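Local coordinates for protein glucose dehydrogenase (Serratia sp. FS14, PDB 7CDY) that belongs to the glucose/sorbosone dehydrogenase family, is folded as a beta-propeller and carries a bound calcium ion, at residues 90-95 and 113-118; 53-58 and 80-85. All coordinates share one frame; numbering follows the deposited sequence.

Interaction 1 (90-95 and 113-118); sequences AGTAVG and FRQQPK
The carbonyl oxygen of T92 is held from two directions: Q115 N reaches it at 2.8 Å, close to the line of the C=O bond (166° at the oxygen), and water 1 donates to it at 2.9 Å. The same water donates to Q115 O and accepts a hydrogen bond from K118 NZ, 2.8 Å from it, so one solvent molecule fills the point where the two chains part. Up to there they run as regular antiparallel strands. V94 and F113 form a hydrogen-bonded pair, V94 N lying 2.9 Å from F113 O, and A93 and R114 a non-hydrogen-bonded one. The next step should pair T92 with Q115 through both backbones, but Q115 turns its carbonyl to the water and lets its side chain stand in. With CG anti to the backbone N (chi1 -179°) and the chain extended beyond, OE1 comes 3.0 Å from T92 N, along an almost straight N-H (174°), although the donor is tilted from the amide plane. N144 also donates to OE1, while NE2 of Q115 is bound by the carbonyls of G142 and L156, which fixes the amide's rotation. Past the cis peptide before P117 the chain swings back. K118 lays CB against A90 O at 3.6 Å and CG over G91 N, where glycine leaves it room, then bends at its last torsion to bring NZ to the water. On the V94 side, CG2 meets the edge of the F113 ring at CD2, 4.2 Å away, beside I139. The charged ends of K118 and R114 find E83 on strand 76-84, across strand 90-99. A side-chain amide and a water thus carry the pairing one residue beyond the regular strand, leaving the buried backbone groups of T92 satisfied.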
loop_
_atom_site.group_PDB
_atom_site.type_symbol
_atom_site.label_atom_id
_atom_site.label_comp_id
_atom_site.label_asym_id
_atom_site.label_seq_id
_atom_site.Cartn_x
_atom_site.Cartn_y
_atom_site.Cartn_z
ATOM N N ALA A 90 4.280 -8.767 -16.399
ATOM C CA ALA A 90 3.444 -7.666 -15.956
ATOM C C ALA A 90 4.233 -6.724 -15.053
ATOM O O ALA A 90 5.310 -7.056 -14.546
ATOM C CB ALA A 90 2.220 -8.190 -15.198
ATOM N N GLY A 91 3.673 -5.533 -14.846
ATOM C CA GLY A 91 4.224 -4.587 -13.901
ATOM C C GLY A 91 3.125 -3.682 -13.399
ATOM O O GLY A 91 2.024 -3.644 -13.947
ATOM N N THR A 92 3.434 -2.944 -12.343
ATOM C CA THR A 92 2.450 -2.050 -11.755
ATOM C C THR A 92 2.241 -0.815 -12.626
ATOM O O THR A 92 3.177 -0.308 -13.253
ATOM C CB THR A 92 2.923 -1.657 -10.364
ATOM O OG1 THR A 92 3.135 -2.864 -9.629
ATOM C CG2 THR A 92 1.893 -0.795 -9.640
ATOM N N ALA A 93 0.996 -0.341 -12.684
ATOM C CA ALA A 93 0.659 0.900 -13.364
ATOM C C ALA A 93 -0.250 1.720 -12.464
ATOM O O ALA A 93 -0.936 1.175 -11.588
ATOM C CB ALA A 93 -0.058 0.624 -14.688
ATOM N N VAL A 94 -0.223 3.037 -12.662
ATOM C CA VAL A 94 -1.035 3.972 -11.895
ATOM C C VAL A 94 -1.701 4.917 -12.885
ATOM O O VAL A 94 -1.044 5.411 -13.817
ATOM C CB VAL A 94 -0.177 4.752 -10.877
ATOM C CG1 VAL A 94 -1.021 5.766 -10.105
ATOM C CG2 VAL A 94 0.524 3.783 -9.913
ATOM N N GLY A 95 -2.997 5.159 -12.706
ATOM C CA GLY A 95 -3.700 6.111 -13.541
ATOM C C GLY A 95 -4.776 6.812 -12.744
ATOM O O GLY A 95 -4.943 6.571 -11.547
ATOM N N PHE A 113 1.654 6.534 -15.061
ATOM C CA PHE A 113 2.944 6.003 -14.644
ATOM C C PHE A 113 2.920 4.492 -14.807
ATOM O O PHE A 113 1.935 3.839 -14.436
ATOM C CB PHE A 113 3.252 6.359 -13.184
ATOM C CG PHE A 113 4.424 5.594 -12.626
ATOM C CD1 PHE A 113 5.723 6.005 -12.894
ATOM C CD2 PHE A 113 4.228 4.432 -11.884
ATOM C CE1 PHE A 113 6.813 5.284 -12.425
ATOM C CE2 PHE A 113 5.313 3.710 -11.409
ATOM C CZ PHE A 113 6.602 4.146 -11.671
ATOM N N ARG A 114 4.027 3.941 -15.301
ATOM C CA ARG A 114 4.182 2.501 -15.444
ATOM C C ARG A 114 5.524 2.086 -14.883
ATOM O O ARG A 114 6.553 2.684 -15.210
ATOM C CB ARG A 114 4.184 2.092 -16.914
ATOM C CG ARG A 114 2.878 2.233 -17.589
ATOM C CD ARG A 114 2.919 1.549 -18.936
ATOM N NE ARG A 114 1.560 1.349 -19.389
ATOM C CZ ARG A 114 0.842 2.275 -20.009
ATOM N NH1 ARG A 114 1.374 3.468 -20.275
ATOM N NH2 ARG A 114 -0.401 2.015 -20.365
ATOM N N GLN A 115 5.514 1.055 -14.054
ATOM C CA GLN A 115 6.748 0.388 -13.694
ATOM C C GLN A 115 7.384 -0.200 -14.948
ATOM O O GLN A 115 6.724 -0.900 -15.728
ATOM C CB GLN A 115 6.397 -0.730 -12.721
ATOM C CG GLN A 115 7.582 -1.516 -12.220
ATOM C CD GLN A 115 7.201 -2.513 -11.141
ATOM O OE1 GLN A 115 6.237 -3.278 -11.279
ATOM N NE2 GLN A 115 7.952 -2.500 -10.054
ATOM N N GLN A 116 8.673 0.075 -15.141
ATOM C CA GLN A 116 9.429 -0.486 -16.240
ATOM C C GLN A 116 10.801 -0.891 -15.721
ATOM O O GLN A 116 11.366 -0.201 -14.861
ATOM C CB GLN A 116 9.617 0.531 -17.369
ATOM C CG GLN A 116 8.332 0.933 -18.059
ATOM C CD GLN A 116 7.721 -0.183 -18.890
ATOM O OE1 GLN A 116 8.239 -1.297 -18.955
ATOM N NE2 GLN A 116 6.605 0.119 -19.538
ATOM N N PRO A 117 11.355 -2.004 -16.210
ATOM C CA PRO A 117 10.702 -2.954 -17.112
ATOM C C PRO A 117 9.590 -3.713 -16.391
ATOM O O PRO A 117 9.450 -3.606 -15.173
ATOM C CB PRO A 117 11.843 -3.912 -17.489
ATOM C CG PRO A 117 12.782 -3.846 -16.316
ATOM C CD PRO A 117 12.725 -2.417 -15.860
ATOM N N LYS A 118 8.777 -4.442 -17.141
ATOM C CA LYS A 118 7.787 -5.334 -16.551
ATOM C C LYS A 118 8.438 -6.698 -16.348
ATOM O O LYS A 118 8.848 -7.340 -17.322
ATOM C CB LYS A 118 6.568 -5.450 -17.467
ATOM C CG LYS A 118 5.731 -4.186 -17.600
ATOM C CD LYS A 118 4.636 -4.385 -18.649
ATOM C CE LYS A 118 3.758 -3.154 -18.817
ATOM N NZ LYS A 118 2.835 -2.998 -17.654
HETATM O O HOH W 1 4.092 -1.696 -15.583
#

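Interaction 2 (53-58 and 80-85); sequences QVYAEG and SFAEPG
V54 lays CG1, the bump on the loop side, against CB and the near side of the ring of F81, 3.7 Å from F81 CB and 3.9 Å from F81 CD2, the two side chains crossing at a slant. A chi1 of 60° turns F81 CG to the place between backbone N and carbonyl carbon, which leaves CB and CD2 for V54 to lie against; P52, F109 and V111 also touch the F81 side chain, and Q53 O lies 3.8 Å from F81 CE2. One residue on, the roles reverse: A82 O is the bump, reaching the loop backbone where Y55 N donates to it at 2.8 Å. The N-H is nearly straight (169°), yet it arrives from above the carbonyl plane; the touching parts of loop and strand run 75° apart. V54 CA adds a CA-H...O contact to the same oxygen. Y55 then sits over A82 and P84. Its CB rests between A82 CB at 3.9 Å and P84 CD at 4.0 Å, while the ring turns outward, its edge toward A82 CB and one face under E57 CG of its own loop. A90 and F125 also touch Y55. Beyond it an inverse gamma turn centred on A56 leads the chain off. The one hydrogen bond between the two segments probably fixes where the loop meets this propeller strand, and small apolar surfaces supply the fit around it.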
loop_
_atom_site.group_PDB
_atom_site.type_symbol
_atom_site.label_atom_id
_atom_site.label_comp_id
_atom_site.label_asym_id
_atom_site.label_seq_id
_atom_site.Cartn_x
_atom_site.Cartn_y
_atom_site.Cartn_z
ATOM N N GLN A 53 -8.838 -2.943 -17.421
ATOM C CA GLN A 53 -8.562 -4.366 -17.299
ATOM C C GLN A 53 -7.196 -4.557 -16.648
ATOM O O GLN A 53 -6.325 -3.681 -16.710
ATOM C CB GLN A 53 -8.597 -5.029 -18.674
ATOM C CG GLN A 53 -9.958 -4.912 -19.352
ATOM C CD GLN A 53 -10.004 -5.668 -20.664
ATOM O OE1 GLN A 53 -9.631 -5.142 -21.711
ATOM N NE2 GLN A 53 -10.456 -6.909 -20.614
ATOM N N VAL A 54 -7.019 -5.699 -15.977
ATOM C CA VAL A 54 -5.863 -5.907 -15.116
ATOM C C VAL A 54 -5.240 -7.269 -15.402
ATOM O O VAL A 54 -5.826 -8.128 -16.060
ATOM C CB VAL A 54 -6.220 -5.763 -13.620
ATOM C CG1 VAL A 54 -6.839 -4.386 -13.331
ATOM C CG2 VAL A 54 -7.152 -6.885 -13.199
ATOM N N TYR A 55 -4.045 -7.465 -14.855
ATOM C CA TYR A 55 -3.385 -8.766 -14.825
ATOM C C TYR A 55 -3.794 -9.418 -13.511
ATOM O O TYR A 55 -3.196 -9.166 -12.460
ATOM C CB TYR A 55 -1.880 -8.552 -14.922
ATOM C CG TYR A 55 -1.003 -9.778 -14.939
ATOM C CD1 TYR A 55 -0.773 -10.480 -16.113
ATOM C CD2 TYR A 55 -0.351 -10.196 -13.782
ATOM C CE1 TYR A 55 0.065 -11.586 -16.128
ATOM C CE2 TYR A 55 0.488 -11.291 -13.792
ATOM C CZ TYR A 55 0.684 -11.977 -14.961
ATOM O OH TYR A 55 1.525 -13.068 -14.950
ATOM N N ALA A 56 -4.838 -10.235 -13.565
ATOM C CA ALA A 56 -5.433 -10.817 -12.361
ATOM C C ALA A 56 -4.889 -12.222 -12.126
ATOM O O ALA A 56 -5.626 -13.216 -12.124
ATOM C CB ALA A 56 -6.953 -10.821 -12.488
ATOM N N GLU A 57 -3.590 -12.288 -11.908
ATOM C CA GLU A 57 -2.886 -13.564 -11.656
ATOM C C GLU A 57 -2.041 -13.414 -10.386
ATOM O O GLU A 57 -1.496 -12.358 -10.159
ATOM C CB GLU A 57 -1.923 -13.902 -12.794
ATOM C CG GLU A 57 -2.587 -14.150 -14.141
ATOM C CD GLU A 57 -3.191 -15.528 -14.377
ATOM O OE1 GLU A 57 -3.679 -16.093 -13.432
ATOM O OE2 GLU A 57 -3.193 -15.964 -15.481
ATOM N N GLY A 58 -1.983 -14.473 -9.572
ATOM C CA GLY A 58 -1.185 -14.442 -8.331
ATOM C C GLY A 58 -1.621 -13.333 -7.381
ATOM O O GLY A 58 -2.749 -13.339 -6.971
ATOM N N SER A 80 -4.158 2.014 -8.751
ATOM C CA SER A 80 -2.995 1.236 -9.135
ATOM C C SER A 80 -3.441 -0.180 -9.474
ATOM O O SER A 80 -4.475 -0.655 -8.979
ATOM C CB SER A 80 -1.914 1.249 -8.055
ATOM O OG SER A 80 -2.305 0.432 -6.966
ATOM N N PHE A 81 -2.687 -0.845 -10.351
ATOM C CA PHE A 81 -3.072 -2.176 -10.813
ATOM C C PHE A 81 -1.885 -2.867 -11.457
ATOM O O PHE A 81 -0.927 -2.230 -11.896
ATOM C CB PHE A 81 -4.277 -2.146 -11.770
ATOM C CG PHE A 81 -4.061 -1.332 -13.048
ATOM C CD1 PHE A 81 -4.098 0.062 -13.029
ATOM C CD2 PHE A 81 -3.871 -1.974 -14.274
ATOM C CE1 PHE A 81 -3.931 0.798 -14.206
ATOM C CE2 PHE A 81 -3.707 -1.243 -15.458
ATOM C CZ PHE A 81 -3.733 0.138 -15.415
ATOM N N ALA A 82 -1.956 -4.194 -11.499
ATOM C CA ALA A 82 -1.007 -4.954 -12.296
ATOM C C ALA A 82 -1.468 -4.912 -13.746
ATOM O O ALA A 82 -2.643 -5.167 -14.037
ATOM C CB ALA A 82 -0.964 -6.398 -11.803
ATOM N N GLU A 83 -0.547 -4.583 -14.649
ATOM C CA GLU A 83 -0.852 -4.388 -16.055
ATOM C C GLU A 83 -0.010 -5.335 -16.901
ATOM O O GLU A 83 1.221 -5.362 -16.746
ATOM C CB GLU A 83 -0.550 -2.942 -16.450
ATOM C CG GLU A 83 -0.828 -2.636 -17.915
ATOM C CD GLU A 83 -0.312 -1.274 -18.332
ATOM O OE1 GLU A 83 0.913 -1.062 -18.249
ATOM O OE2 GLU A 83 -1.119 -0.407 -18.723
ATOM N N PRO A 84 -0.617 -6.116 -17.795
ATOM C CA PRO A 84 0.164 -7.017 -18.649
ATOM C C PRO A 84 1.043 -6.242 -19.610
ATOM O O PRO A 84 0.797 -5.085 -19.938
ATOM C CB PRO A 84 -0.893 -7.807 -19.434
ATOM C CG PRO A 84 -2.196 -7.272 -19.054
ATOM C CD PRO A 84 -2.045 -6.104 -18.132
ATOM N N GLY A 85 2.074 -6.913 -20.079
ATOM C CA GLY A 85 2.935 -6.300 -21.062
ATOM C C GLY A 85 3.555 -7.288 -22.010
ATOM O O GLY A 85 3.044 -8.398 -22.193
#

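In the fold
Both contacts reach the five-stranded antiparallel sheet of the propeller, their centres about 9 Å apart. Interaction 1 joins strand 90-99 to strand 109-114 and the loop after it, and is mostly buried; interaction 2 brings a surface loop onto strand 76-84, the neighbour of strand 90-99. The first relies on backbone pairing, side-chain amide and water, the second on apolar packing around one bond. E83 ties them together: its OE1 takes salt bridges from R114 NE at 2.7 Å and K118 NZ at 2.8 Å, reaching over strand 90-99 between. K118 CD also packs on G85 CA, and A90 CB on E83 O, so both segments of interaction 1 touch 80-85.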